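Pyridoxine 4-oxidase (Mesorhizobium loti, PDB 4HA6) oxidises pyridoxine to pyridoxal, with FAD as bound cofactor and molecular oxygen as the electron acceptor. Local coordinates at residues A17-E22 with I496-A501; G9-S14 with P488-V493; H268-A273 with S370-G375; L260-I265 with P376-R381. All blocks are in the same frame, centred on the assembly; numbering follows the deposited sequence.

Interaction 1. Residues A17-E22 with I496-A501; sequences AARLSE and IAETFA
L20, at the C-terminal end of helix 11-20, faces A501 of helix 490-506, and their CA atoms come within 6.2 Å. Helix 11-20 is the first helix of the Rossmann-type FAD-binding domain. It follows the sheet strand 4-7. The contact therefore joins that helix to the last helix of the chain. R19 carries the polar contact, and its CB also packs on A501 CB (3.8 Å). Its chain then bends at chi2 and chi3 and turns its guanidinium toward E498. NH1 meets both carboxylate oxygens, unequally. It lies 2.8 Å from E498 OE1 in a salt bridge, though the N-H points poorly at that oxygen. The hydrogen bond from NH1 to E498 OE2 is almost straight (175°) but long and weak. The guanidinium and carboxylate planes are nearly coplanar, 27° apart. E498 extends its CG anti to the backbone N (chi1 177°) and then bends at chi2, which brings the acid across to R19. R502 forms a second salt bridge to E498 OE1. The two arginines on E498 would be expected to favour its ionised form. On the other flank, R19 NH2 donates to E22 OE1 at 3.0 Å, and NE makes weaker bonds to the same carboxylate. R19, E22 and E498 thus form a salt-bridge network in which one arginine sits between two acids. Side chains L15, V120 and I124 also touch E498. L20 CD2 adds an apolar touch, 4.2 Å from A501 CA.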
loop_
_atom_site.group_PDB
_atom_site.type_symbol
_atom_site.label_atom_id
_atom_site.label_comp_id
_atom_site.label_asym_id
_atom_site.label_seq_id
_atom_site.Cartn_x
_atom_site.Cartn_y
_atom_site.Cartn_z
ATOM N N ALA A 17 10.806 3.469 -14.589
ATOM C CA ALA A 17 11.178 3.029 -15.934
ATOM C C ALA A 17 10.758 4.063 -16.996
ATOM O O ALA A 17 11.553 4.439 -17.864
ATOM C CB ALA A 17 10.559 1.679 -16.227
ATOM N N ALA A 18 9.510 4.520 -16.916
ATOM C CA ALA A 18 9.034 5.578 -17.802
ATOM C C ALA A 18 9.800 6.887 -17.582
ATOM O O ALA A 18 10.366 7.444 -18.530
ATOM C CB ALA A 18 7.554 5.798 -17.615
ATOM N N ARG A 19 9.819 7.375 -16.340
ATOM C CA ARG A 19 10.320 8.726 -16.074
ATOM C C ARG A 19 11.833 8.886 -16.283
ATOM O O ARG A 19 12.273 9.867 -16.891
ATOM C CB ARG A 19 9.868 9.221 -14.693
ATOM C CG ARG A 19 8.339 9.496 -14.628
ATOM C CD ARG A 19 7.990 10.978 -14.603
ATOM N NE ARG A 19 8.950 11.763 -15.351
ATOM C CZ ARG A 19 9.654 12.768 -14.844
ATOM N NH1 ARG A 19 9.496 13.141 -13.579
ATOM N NH2 ARG A 19 10.518 13.407 -15.617
ATOM N N LEU A 20 12.622 7.921 -15.813
ATOM C CA LEU A 20 14.069 7.976 -15.997
ATOM C C LEU A 20 14.434 7.937 -17.484
ATOM O O LEU A 20 15.298 8.682 -17.928
ATOM C CB LEU A 20 14.770 6.847 -15.214
ATOM C CG LEU A 20 14.543 6.909 -13.701
ATOM C CD1 LEU A 20 15.430 5.935 -12.926
ATOM C CD2 LEU A 20 14.754 8.317 -13.204
ATOM N N SER A 21 13.743 7.110 -18.259
ATOM C CA SER A 21 14.069 6.954 -19.677
ATOM C C SER A 21 13.617 8.130 -20.548
ATOM O O SER A 21 13.900 8.159 -21.751
ATOM C CB SER A 21 13.494 5.650 -20.220
ATOM O OG SER A 21 12.084 5.672 -20.153
ATOM N N GLU A 22 12.918 9.096 -19.952
ATOM C CA GLU A 22 12.605 10.349 -20.645
ATOM C C GLU A 22 13.884 11.111 -21.034
ATOM O O GLU A 22 13.888 11.898 -21.980
ATOM C CB GLU A 22 11.664 11.206 -19.793
ATOM C CG GLU A 22 10.258 10.632 -19.740
ATOM C CD GLU A 22 9.316 11.443 -18.873
ATOM O OE1 GLU A 22 9.714 12.526 -18.403
ATOM O OE2 GLU A 22 8.175 10.989 -18.661
ATOM N N ILE A 496 6.489 9.051 -3.841
ATOM C CA ILE A 496 7.892 8.739 -3.571
ATOM C C ILE A 496 8.674 8.523 -4.859
ATOM O O ILE A 496 9.815 8.991 -5.010
ATOM C CB ILE A 496 8.041 7.475 -2.680
ATOM C CG1 ILE A 496 7.547 7.768 -1.272
ATOM C CG2 ILE A 496 9.518 7.017 -2.600
ATOM C CD1 ILE A 496 7.510 6.543 -0.387
ATOM N N ALA A 497 8.082 7.798 -5.792
ATOM C CA ALA A 497 8.811 7.495 -7.018
ATOM C C ALA A 497 8.989 8.772 -7.856
ATOM O O ALA A 497 10.091 9.046 -8.355
ATOM C CB ALA A 497 8.118 6.409 -7.798
ATOM N N GLU A 498 7.917 9.558 -7.992
ATOM C CA GLU A 498 8.004 10.791 -8.769
ATOM C C GLU A 498 9.030 11.762 -8.176
ATOM O O GLU A 498 9.797 12.371 -8.929
ATOM C CB GLU A 498 6.640 11.471 -8.924
ATOM C CG GLU A 498 6.666 12.822 -9.669
ATOM C CD GLU A 498 7.184 12.737 -11.111
ATOM O OE1 GLU A 498 7.627 13.780 -11.642
ATOM O OE2 GLU A 498 7.144 11.650 -11.728
ATOM N N THR A 499 9.081 11.911 -6.849
ATOM C CA THR A 499 10.077 12.855 -6.326
ATOM C C THR A 499 11.500 12.344 -6.572
ATOM O O THR A 499 12.413 13.133 -6.828
ATOM C CB THR A 499 9.839 13.398 -4.852
ATOM O OG1 THR A 499 10.788 12.846 -3.941
ATOM C CG2 THR A 499 8.420 13.206 -4.351
ATOM N N PHE A 500 11.692 11.029 -6.554
ATOM C CA PHE A 500 13.012 10.516 -6.894
ATOM C C PHE A 500 13.337 10.720 -8.376
ATOM O O PHE A 500 14.490 10.955 -8.733
ATOM C CB PHE A 500 13.164 9.050 -6.528
ATOM C CG PHE A 500 14.490 8.483 -6.920
ATOM C CD1 PHE A 500 14.661 7.853 -8.146
ATOM C CD2 PHE A 500 15.580 8.611 -6.073
ATOM C CE1 PHE A 500 15.894 7.336 -8.511
ATOM C CE2 PHE A 500 16.808 8.096 -6.425
ATOM C CZ PHE A 500 16.968 7.458 -7.650
ATOM N N ALA A 501 12.335 10.613 -9.247
ATOM C CA ALA A 501 12.581 10.825 -10.676
ATOM C C ALA A 501 13.006 12.267 -10.900
ATOM O O ALA A 501 13.935 12.548 -11.656
ATOM C CB ALA A 501 11.350 10.509 -11.494
#

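Interaction 2. Residues G9-S14 with P488-V493. With FAD (flavin-adenine dinucleotide), chain B.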
loop_
_atom_site.group_PDB
_atom_site.type_symbol
_atom_site.label_atom_id
_atom_site.label_comp_id
_atom_site.label_asym_id
_atom_site.label_seq_id
_atom_site.Cartn_x
_atom_site.Cartn_y
_atom_site.Cartn_z
ATOM N N GLY A 9 9.377 -4.230 -11.241
ATOM C CA GLY A 9 8.501 -3.486 -12.130
ATOM C C GLY A 9 7.085 -3.313 -11.600
ATOM O O GLY A 9 6.114 -3.582 -12.314
ATOM N N GLY A 10 6.961 -2.853 -10.354
ATOM C CA GLY A 10 5.664 -2.713 -9.718
ATOM C C GLY A 10 5.155 -1.286 -9.843
ATOM O O GLY A 10 5.276 -0.671 -10.896
ATOM N N SER A 11 4.572 -0.744 -8.784
ATOM C CA SER A 11 4.032 0.612 -8.886
ATOM C C SER A 11 5.137 1.638 -9.089
ATOM O O SER A 11 5.153 2.341 -10.096
ATOM C CB SER A 11 3.204 0.956 -7.656
ATOM O OG SER A 11 2.129 0.043 -7.554
ATOM N N ALA A 12 6.080 1.680 -8.153
ATOM C CA ALA A 12 7.219 2.601 -8.204
ATOM C C ALA A 12 8.142 2.326 -9.392
ATOM O O ALA A 12 8.655 3.256 -10.036
ATOM C CB ALA A 12 8.020 2.501 -6.910
ATOM N N GLY A 13 8.395 1.039 -9.651
ATOM C CA GLY A 13 9.247 0.641 -10.760
ATOM C C GLY A 13 8.669 1.028 -12.113
ATOM O O GLY A 13 9.402 1.474 -12.988
ATOM N N SER A 14 7.364 0.838 -12.304
ATOM C CA SER A 14 6.756 1.164 -13.600
ATOM C C SER A 14 6.891 2.658 -13.876
ATOM O O SER A 14 7.276 3.051 -14.982
ATOM C CB SER A 14 5.286 0.748 -13.639
ATOM O OG SER A 14 5.152 -0.651 -13.511
ATOM N N PRO A 488 -5.055 4.131 2.309
ATOM C CA PRO A 488 -4.281 3.362 1.334
ATOM C C PRO A 488 -3.051 4.126 0.813
ATOM O O PRO A 488 -3.113 5.344 0.590
ATOM C CB PRO A 488 -5.313 3.100 0.224
ATOM C CG PRO A 488 -6.626 3.059 0.948
ATOM C CD PRO A 488 -6.496 4.148 1.988
ATOM N N ILE A 489 -1.951 3.398 0.611
ATOM C CA ILE A 489 -0.637 4.004 0.411
ATOM C C ILE A 489 -0.129 4.102 -1.033
ATOM O O ILE A 489 0.992 4.574 -1.261
ATOM C CB ILE A 489 0.434 3.216 1.186
ATOM C CG1 ILE A 489 0.549 1.784 0.641
ATOM C CG2 ILE A 489 0.138 3.218 2.692
ATOM C CD1 ILE A 489 1.649 0.967 1.327
ATOM N N HIS A 490 -0.902 3.638 -2.008
ATOM C CA HIS A 490 -0.397 3.612 -3.381
ATOM C C HIS A 490 -0.059 5.029 -3.873
ATOM O O HIS A 490 0.976 5.237 -4.518
ATOM C CB HIS A 490 -1.395 2.908 -4.310
ATOM C CG HIS A 490 -0.891 2.666 -5.699
ATOM N ND1 HIS A 490 -1.559 3.119 -6.818
ATOM C CD2 HIS A 490 0.194 1.993 -6.153
ATOM C CE1 HIS A 490 -0.903 2.736 -7.902
ATOM N NE2 HIS A 490 0.164 2.052 -7.528
ATOM N N ALA A 491 -0.897 6.009 -3.548
ATOM C CA ALA A 491 -0.628 7.384 -3.994
ATOM C C ALA A 491 0.733 7.832 -3.461
ATOM O O ALA A 491 1.520 8.474 -4.165
ATOM C CB ALA A 491 -1.718 8.337 -3.511
ATOM N N ALA A 492 0.994 7.484 -2.200
ATOM C CA ALA A 492 2.246 7.837 -1.533
ATOM C C ALA A 492 3.456 7.158 -2.160
ATOM O O ALA A 492 4.522 7.775 -2.311
ATOM C CB ALA A 492 2.171 7.492 -0.044
ATOM N N VAL A 493 3.311 5.883 -2.506
ATOM C CA VAL A 493 4.409 5.168 -3.160
ATOM C C VAL A 493 4.715 5.849 -4.494
ATOM O O VAL A 493 5.883 5.986 -4.898
ATOM C CB VAL A 493 4.038 3.698 -3.453
ATOM C CG1 VAL A 493 5.179 2.995 -4.177
ATOM C CG2 VAL A 493 3.687 2.959 -2.160
HETATM P PA FAD B . 4.961 -3.404 -5.673
HETATM O O1A FAD B . 3.956 -2.611 -6.497
HETATM O O2A FAD B . 4.471 -4.583 -4.879
HETATM O O5B FAD B . 6.127 -3.883 -6.688
HETATM C C5B FAD B . 7.133 -4.840 -6.371
HETATM C C4B FAD B . 7.535 -5.453 -7.705
HETATM O O4B FAD B . 8.883 -5.932 -7.687
HETATM C C3B FAD B . 6.651 -6.647 -8.040
HETATM O O3B FAD B . 6.267 -6.499 -9.417
HETATM C C2B FAD B . 7.549 -7.865 -7.838
HETATM O O2B FAD B . 7.190 -8.940 -8.724
HETATM C C1B FAD B . 8.936 -7.301 -8.131
HETATM N N9A FAD B . 10.060 -7.962 -7.402
HETATM C C8A FAD B . 10.083 -8.318 -6.100
HETATM N N7A FAD B . 11.284 -8.873 -5.781
HETATM C C5A FAD B . 12.059 -8.875 -6.891
HETATM C C6A FAD B . 13.436 -9.313 -7.240
HETATM N N6A FAD B . 14.260 -9.875 -6.300
HETATM N N1A FAD B . 13.850 -9.128 -8.526
HETATM C C2A FAD B . 13.054 -8.563 -9.459
HETATM N N3A FAD B . 11.795 -8.143 -9.195
HETATM C C4A FAD B . 11.246 -8.268 -7.954
HETATM N N1 FAD B . -3.138 0.758 -2.272
HETATM C C2 FAD B . -3.968 1.803 -2.452
HETATM O O2 FAD B . -3.508 2.958 -2.313
HETATM N N3 FAD B . -5.273 1.650 -2.744
HETATM C C4 FAD B . -5.837 0.440 -2.899
HETATM O O4 FAD B . -7.062 0.312 -3.159
HETATM C C4X FAD B . -4.987 -0.759 -2.718
HETATM N N5 FAD B . -5.474 -2.012 -2.838
HETATM C C5X FAD B . -4.668 -3.092 -2.685
HETATM C C6 FAD B . -5.180 -4.381 -2.822
HETATM C C7 FAD B . -4.351 -5.489 -2.673
HETATM C C7M FAD B . -4.921 -6.877 -2.827
HETATM C C8 FAD B . -2.906 -5.298 -2.368
HETATM C C8M FAD B . -2.014 -6.500 -2.201
HETATM C C9 FAD B . -2.382 -4.014 -2.232
HETATM C C9A FAD B . -3.222 -2.909 -2.375
HETATM N N10 FAD B . -2.706 -1.609 -2.235
HETATM C C10 FAD B . -3.568 -0.515 -2.399
HETATM C "C1'" FAD B . -1.287 -1.407 -1.916
HETATM C "C2'" FAD B . -0.473 -0.934 -3.109
HETATM O "O2'" FAD B . -0.797 -1.715 -4.270
HETATM C "C3'" FAD B . 1.001 -1.108 -2.738
HETATM O "O3'" FAD B . 1.231 -0.459 -1.476
HETATM C "C4'" FAD B . 1.917 -0.525 -3.800
HETATM O "O4'" FAD B . 1.607 -1.160 -5.053
HETATM C "C5'" FAD B . 3.393 -0.722 -3.436
HETATM O "O5'" FAD B . 4.167 -0.565 -4.623
HETATM P P FAD B . 5.741 -0.860 -4.587
HETATM O O1P FAD B . 6.418 -0.270 -5.817
HETATM O O2P FAD B . 6.284 -0.526 -3.212
HETATM O O3P FAD B . 5.779 -2.461 -4.667
#
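S11 OG and H490 NE2 make the direct polar link, 2.8 Å apart. H490 NE2 is the donor, but the bond is bent (123°) and weak. The serine oxygen lies near the plane of the imidazole, at its edge. H490 CG stands anti to its backbone N (chi1 -172°), which carries the ring toward S11. The same S11 OG is hydrogen-bonded to O4' of the FAD ribityl chain at 2.8 Å, so it joins histidine and cofactor. H88 meets the H490 ring edge-to-face. Backbone amides bind the two phosphates. S11 N donates to FAD O1A at 3.0 Å. A12 N donates to FAD O1P, on the other phosphate, at 3.1 Å. This is the phosphate-binding turn of a Rossmann-type fold, where the N terminus of helix 11-20 points at the pyrophosphate. G10 and G13 fit its glycine-rich pattern. G10 is the N-cap, and a side chain there would run into FAD O5B. From the other segment, H490 N donates to flavin O2 at 2.7 Å. P488 CB packs beside that oxygen, and P488 also touches the bound pyridoxamine. The apolar contact is slight: A12 CB meets V493 CG1 at 4.0 Å, and V493 CG1 also lies 3.7 Å from FAD O5'.

Interaction 3. Residues H268-A273 with S370-G375; sequences HDVLDA and SVRISG
Short helix 268-273 packs V270 and L271 against R372 and I373 on the segment that carries strand 370-372, which pairs antiparallel with strand 383-385. V270 does most of the touching. Both of its methyls press on the aliphatic part of R372, and the two side chains cross at about a right angle. CG2 lies 3.7 Å from R372 CD, and CG1 lies 3.9 Å from R372 CG. R372 was modelled in two conformers, so these distances hold for the one described. The bend of that conformer at chi3 (-86°) turns the guanidinium away from the line of the methylenes lying on the valine. With an alanine here in place of V270, the methylenes of R372 would probably lose the two methyls that pack on them, leaving a gap beside the arginine. The second pair is buried. L271 CD2 meets I373 CD1 at 4.1 Å, the two side chains set obliquely to each other. I373 holds its CG1 between the backbone N and the carbonyl carbon (chi1 52°), and its CD1 end reaches the leucine. One water joins the two backbones. It donates to V270 O and to I373 O, 2.9 Å from each, and so bridges two carbonyls that cannot bond to each other. Around the contact, M261 of helix 252-262 touches V270, L271 and I373. R372 bonds through its backbone to I383 of the partner strand. At the helix start, H268 N is hydrogen-bonded to D281.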
loop_
_atom_site.group_PDB
_atom_site.type_symbol
_atom_site.label_atom_id
_atom_site.label_comp_id
_atom_site.label_asym_id
_atom_site.label_seq_id
_atom_site.Cartn_x
_atom_site.Cartn_y
_atom_site.Cartn_z
ATOM N N HIS A 268 23.588 -7.911 11.282
ATOM C CA HIS A 268 24.664 -8.912 11.269
ATOM C C HIS A 268 24.130 -10.199 11.871
ATOM O O HIS A 268 24.386 -11.290 11.354
ATOM C CB HIS A 268 25.854 -8.383 12.090
ATOM C CG HIS A 268 27.104 -9.214 12.003
ATOM N ND1 HIS A 268 28.277 -8.842 12.630
ATOM C CD2 HIS A 268 27.367 -10.387 11.380
ATOM C CE1 HIS A 268 29.208 -9.752 12.394
ATOM N NE2 HIS A 268 28.684 -10.702 11.642
ATOM N N ASP A 269 23.354 -10.069 12.944
ATOM C CA ASP A 269 22.884 -11.247 13.655
ATOM C C ASP A 269 21.809 -11.984 12.852
ATOM O O ASP A 269 21.814 -13.216 12.770
ATOM C CB ASP A 269 22.437 -10.895 15.085
ATOM C CG ASP A 269 21.321 -9.841 15.138
ATOM O OD1 ASP A 269 20.631 -9.802 16.183
ATOM O OD2 ASP A 269 21.125 -9.059 14.170
ATOM N N VAL A 270 20.904 -11.226 12.238
ATOM C CA VAL A 270 19.924 -11.814 11.321
ATOM C C VAL A 270 20.597 -12.532 10.138
ATOM O O VAL A 270 20.164 -13.620 9.723
ATOM C CB VAL A 270 18.942 -10.722 10.806
ATOM C CG1 VAL A 270 18.188 -11.183 9.588
ATOM C CG2 VAL A 270 17.995 -10.326 11.906
ATOM N N LEU A 271 21.648 -11.932 9.581
ATOM C CA LEU A 271 22.291 -12.541 8.414
ATOM C C LEU A 271 23.024 -13.812 8.841
ATOM O O LEU A 271 22.977 -14.850 8.132
ATOM C CB LEU A 271 23.257 -11.567 7.733
ATOM C CG LEU A 271 22.704 -10.230 7.251
ATOM C CD1 LEU A 271 23.842 -9.350 6.753
ATOM C CD2 LEU A 271 21.690 -10.427 6.168
ATOM N N ASP A 272 23.691 -13.740 10.001
ATOM C CA ASP A 272 24.357 -14.920 10.568
ATOM C C ASP A 272 23.362 -16.083 10.607
ATOM O O ASP A 272 23.606 -17.136 10.038
ATOM C CB ASP A 272 24.867 -14.633 11.995
ATOM C CG ASP A 272 26.298 -14.111 12.025
ATOM O OD1 ASP A 272 26.888 -13.868 10.946
ATOM O OD2 ASP A 272 26.838 -13.933 13.144
ATOM N N ALA A 273 22.226 -15.860 11.264
ATOM C CA ALA A 273 21.200 -16.893 11.453
ATOM C C ALA A 273 20.611 -17.373 10.133
ATOM O O ALA A 273 20.040 -18.459 10.061
ATOM C CB ALA A 273 20.096 -16.367 12.351
ATOM N N SER A 370 8.707 -6.621 11.890
ATOM C CA SER A 370 9.978 -6.832 11.191
ATOM C C SER A 370 9.841 -7.901 10.131
ATOM O O SER A 370 8.937 -8.744 10.209
ATOM C CB SER A 370 11.074 -7.236 12.175
ATOM O OG SER A 370 10.819 -8.529 12.723
ATOM N N VAL A 371 10.714 -7.831 9.127
ATOM C CA VAL A 371 10.872 -8.902 8.138
ATOM C C VAL A 371 12.340 -9.316 8.160
ATOM O O VAL A 371 13.232 -8.456 8.151
ATOM C CB VAL A 371 10.546 -8.429 6.706
ATOM C CG1 VAL A 371 10.436 -9.631 5.766
ATOM C CG2 VAL A 371 9.260 -7.635 6.679
ATOM N N ARG A 372 12.584 -10.627 8.202
ATOM C CA ARG A 372 13.935 -11.205 8.224
ATOM C C ARG A 372 14.013 -12.298 7.168
ATOM O O ARG A 372 13.051 -13.046 7.002
ATOM C CB ARG A 372 14.205 -11.895 9.565
ATOM C CG ARG A 372 14.488 -10.989 10.735
ATOM C CD ARG A 372 14.662 -11.828 12.019
ATOM N NE ARG A 372 13.392 -12.116 12.687
ATOM C CZ ARG A 372 13.034 -13.307 13.162
ATOM N NH1 ARG A 372 13.836 -14.357 13.037
ATOM N NH2 ARG A 372 11.860 -13.451 13.756
ATOM N N ILE A 373 15.144 -12.419 6.474
ATOM C CA ILE A 373 15.328 -13.572 5.582
ATOM C C ILE A 373 15.550 -14.811 6.453
ATOM O O ILE A 373 16.157 -14.704 7.542
ATOM C CB ILE A 373 16.538 -13.401 4.630
ATOM C CG1 ILE A 373 17.807 -13.040 5.409
ATOM C CG2 ILE A 373 16.251 -12.339 3.550
ATOM C CD1 ILE A 373 19.096 -13.132 4.572
ATOM N N SER A 374 15.067 -15.973 6.001
ATOM C CA SER A 374 15.301 -17.228 6.736
ATOM C C SER A 374 16.535 -17.988 6.225
ATOM O O SER A 374 17.057 -18.892 6.893
ATOM C CB SER A 374 14.059 -18.141 6.683
ATOM O OG SER A 374 13.815 -18.633 5.361
ATOM N N GLY A 375 17.003 -17.632 5.035
ATOM C CA GLY A 375 18.170 -18.292 4.468
ATOM C C GLY A 375 18.652 -17.465 3.293
ATOM O O GLY A 375 18.066 -16.416 3.004
HETATM O O HOH W 1 17.588 -14.902 10.050
#

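Interaction 4. Residues L260-I265 with P376-R381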
loop_
_atom_site.group_PDB
_atom_site.type_symbol
_atom_site.label_atom_id
_atom_site.label_comp_id
_atom_site.label_asym_id
_atom_site.label_seq_id
_atom_site.Cartn_x
_atom_site.Cartn_y
_atom_site.Cartn_z
ATOM N N LEU A 260 18.410 -6.918 -0.017
ATOM C CA LEU A 260 19.550 -6.340 0.699
ATOM C C LEU A 260 20.178 -7.369 1.653
ATOM O O LEU A 260 21.418 -7.515 1.696
ATOM C CB LEU A 260 19.156 -5.045 1.419
ATOM C CG LEU A 260 18.739 -3.888 0.494
ATOM C CD1 LEU A 260 18.129 -2.747 1.282
ATOM C CD2 LEU A 260 19.920 -3.383 -0.347
ATOM N N MET A 261 19.338 -8.115 2.373
ATOM C CA MET A 261 19.861 -9.120 3.304
ATOM C C MET A 261 20.572 -10.281 2.584
ATOM O O MET A 261 21.676 -10.682 2.979
ATOM C CB MET A 261 18.763 -9.608 4.259
ATOM C CG MET A 261 18.211 -8.508 5.174
ATOM S SD MET A 261 16.983 -9.124 6.376
ATOM C CE MET A 261 15.428 -8.943 5.470
ATOM N N ARG A 262 19.957 -10.798 1.517
ATOM C CA ARG A 262 20.603 -11.809 0.662
ATOM C C ARG A 262 21.975 -11.341 0.154
ATOM O O ARG A 262 22.848 -12.166 -0.111
ATOM C CB ARG A 262 19.708 -12.194 -0.539
ATOM C CG ARG A 262 18.582 -13.182 -0.210
ATOM C CD ARG A 262 17.927 -13.773 -1.471
ATOM N NE ARG A 262 17.694 -12.774 -2.519
ATOM C CZ ARG A 262 16.556 -12.098 -2.684
ATOM N NH1 ARG A 262 15.524 -12.308 -1.872
ATOM N NH2 ARG A 262 16.443 -11.208 -3.663
ATOM N N SER A 263 22.150 -10.021 0.024
ATOM C CA SER A 263 23.386 -9.436 -0.485
ATOM C C SER A 263 24.365 -9.156 0.641
ATOM O O SER A 263 25.441 -8.602 0.409
ATOM C CB SER A 263 23.107 -8.142 -1.245
ATOM O OG SER A 263 22.182 -8.347 -2.297
ATOM N N GLY A 264 23.993 -9.540 1.861
ATOM C CA GLY A 264 24.873 -9.359 3.000
ATOM C C GLY A 264 24.786 -7.952 3.550
ATOM O O GLY A 264 25.696 -7.493 4.244
ATOM N N ILE A 265 23.689 -7.261 3.240
ATOM C CA ILE A 265 23.471 -5.916 3.771
ATOM C C ILE A 265 22.267 -5.949 4.703
ATOM O O ILE A 265 21.139 -6.224 4.263
ATOM C CB ILE A 265 23.227 -4.904 2.631
ATOM C CG1 ILE A 265 24.426 -4.865 1.668
ATOM C CG2 ILE A 265 22.968 -3.528 3.182
ATOM C CD1 ILE A 265 24.208 -3.924 0.477
ATOM N N PRO A 376 19.706 -17.931 2.602
ATOM C CA PRO A 376 20.240 -17.142 1.484
ATOM C C PRO A 376 19.419 -17.268 0.192
ATOM O O PRO A 376 19.612 -16.452 -0.713
ATOM C CB PRO A 376 21.638 -17.753 1.252
ATOM C CG PRO A 376 21.822 -18.853 2.318
ATOM C CD PRO A 376 20.458 -19.180 2.832
ATOM N N GLU A 377 18.535 -18.262 0.081
ATOM C CA GLU A 377 18.000 -18.603 -1.251
ATOM C C GLU A 377 16.709 -17.879 -1.619
ATOM O O GLU A 377 15.938 -17.477 -0.740
ATOM C CB GLU A 377 17.806 -20.114 -1.382
ATOM C CG GLU A 377 19.014 -20.928 -0.912
ATOM C CD GLU A 377 20.266 -20.647 -1.728
ATOM O OE1 GLU A 377 20.157 -20.080 -2.834
ATOM O OE2 GLU A 377 21.370 -20.995 -1.260
ATOM N N LEU A 378 16.470 -17.716 -2.919
ATOM C CA LEU A 378 15.222 -17.115 -3.384
ATOM C C LEU A 378 14.030 -17.886 -2.814
ATOM O O LEU A 378 13.001 -17.303 -2.486
ATOM C CB LEU A 378 15.162 -17.100 -4.911
ATOM C CG LEU A 378 16.108 -16.123 -5.600
ATOM C CD1 LEU A 378 16.120 -16.339 -7.107
ATOM C CD2 LEU A 378 15.734 -14.676 -5.258
ATOM N N GLY A 379 14.187 -19.196 -2.653
ATOM C CA GLY A 379 13.075 -20.035 -2.224
ATOM C C GLY A 379 12.862 -20.126 -0.724
ATOM O O GLY A 379 11.881 -20.739 -0.285
ATOM N N ASP A 380 13.773 -19.547 0.064
ATOM C CA ASP A 380 13.644 -19.559 1.526
ATOM C C ASP A 380 12.623 -18.508 1.945
ATOM O O ASP A 380 12.808 -17.311 1.678
ATOM C CB ASP A 380 14.985 -19.229 2.189
ATOM C CG ASP A 380 16.039 -20.274 1.921
ATOM O OD1 ASP A 380 17.248 -19.929 1.910
ATOM O OD2 ASP A 380 15.650 -21.438 1.711
ATOM N N ARG A 381 11.556 -18.933 2.612
ATOM C CA ARG A 381 10.458 -18.011 2.896
ATOM C C ARG A 381 10.853 -16.926 3.894
ATOM O O ARG A 381 11.712 -17.139 4.761
ATOM C CB ARG A 381 9.214 -18.766 3.369
ATOM C CG ARG A 381 9.441 -19.598 4.594
ATOM C CD ARG A 381 8.682 -19.037 5.774
ATOM N NE ARG A 381 9.119 -19.638 7.032
ATOM C CZ ARG A 381 8.605 -19.329 8.218
ATOM N NH1 ARG A 381 7.628 -18.432 8.302
ATOM N NH2 ARG A 381 9.065 -19.916 9.319
#
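R262 sets its CG anti to the carbonyl carbon (chi1 -79°) and then bends at chi3 (-42°), which lays its guanidinium beneath the side chain of L378. L378 CD2 sits over the centre of one guanidinium face, 3.7 Å from R262 CZ. The two side chains cross at about a right angle, and one methyl covers the flat group. Further back along the arginine, CD lies 3.3 Å from P376 O and CG lies 3.5 Å from the same oxygen. R262 ends helix 252-262. The helix closes in a Schellman motif, in which G264 has positive phi, I265 N bonds to L260 O and G264 N bonds to M261 O. Facing it is the loop between strands 370-372 and 383-385. There E377 to D380 form a type I beta turn, with D380 N bonded to E377 O at 3.1 Å. D380 OD1 also accepts from E377 N (2.8 Å), which braces the turn. The guanidinium has its main polar partner in R219, whose O takes NE, and it also touches FAD. If R262 were an alanine, R219 O would probably lose its donor and a gap would open under L378 CD2. R381 leads out of the loop and pairs with E63.

Overall arrangement
From the N terminus, the chain passes through 9-14 and then 17-22, both on helix 11-20. It next runs through 260-265, at the end of helix 252-262, and helix 268-273. The contacts then close in turn. Interaction 3 closes at 370-375 and is nested inside interaction 4, which closes at 376-381. The two touch, and S374 OG probably bonds to R381 O. Both are nested inside the long loops of interactions 1 and 2. Interaction 2 closes at 488-493 and interaction 1 at 496-501, so these two cross. They tie the chain ends together, interaction 2 at FAD and interaction 1 further along the same helices, 11-20 and 490-506. Interactions 3 and 4 join helices 252-262 and 268-273 to the 370-385 hairpin.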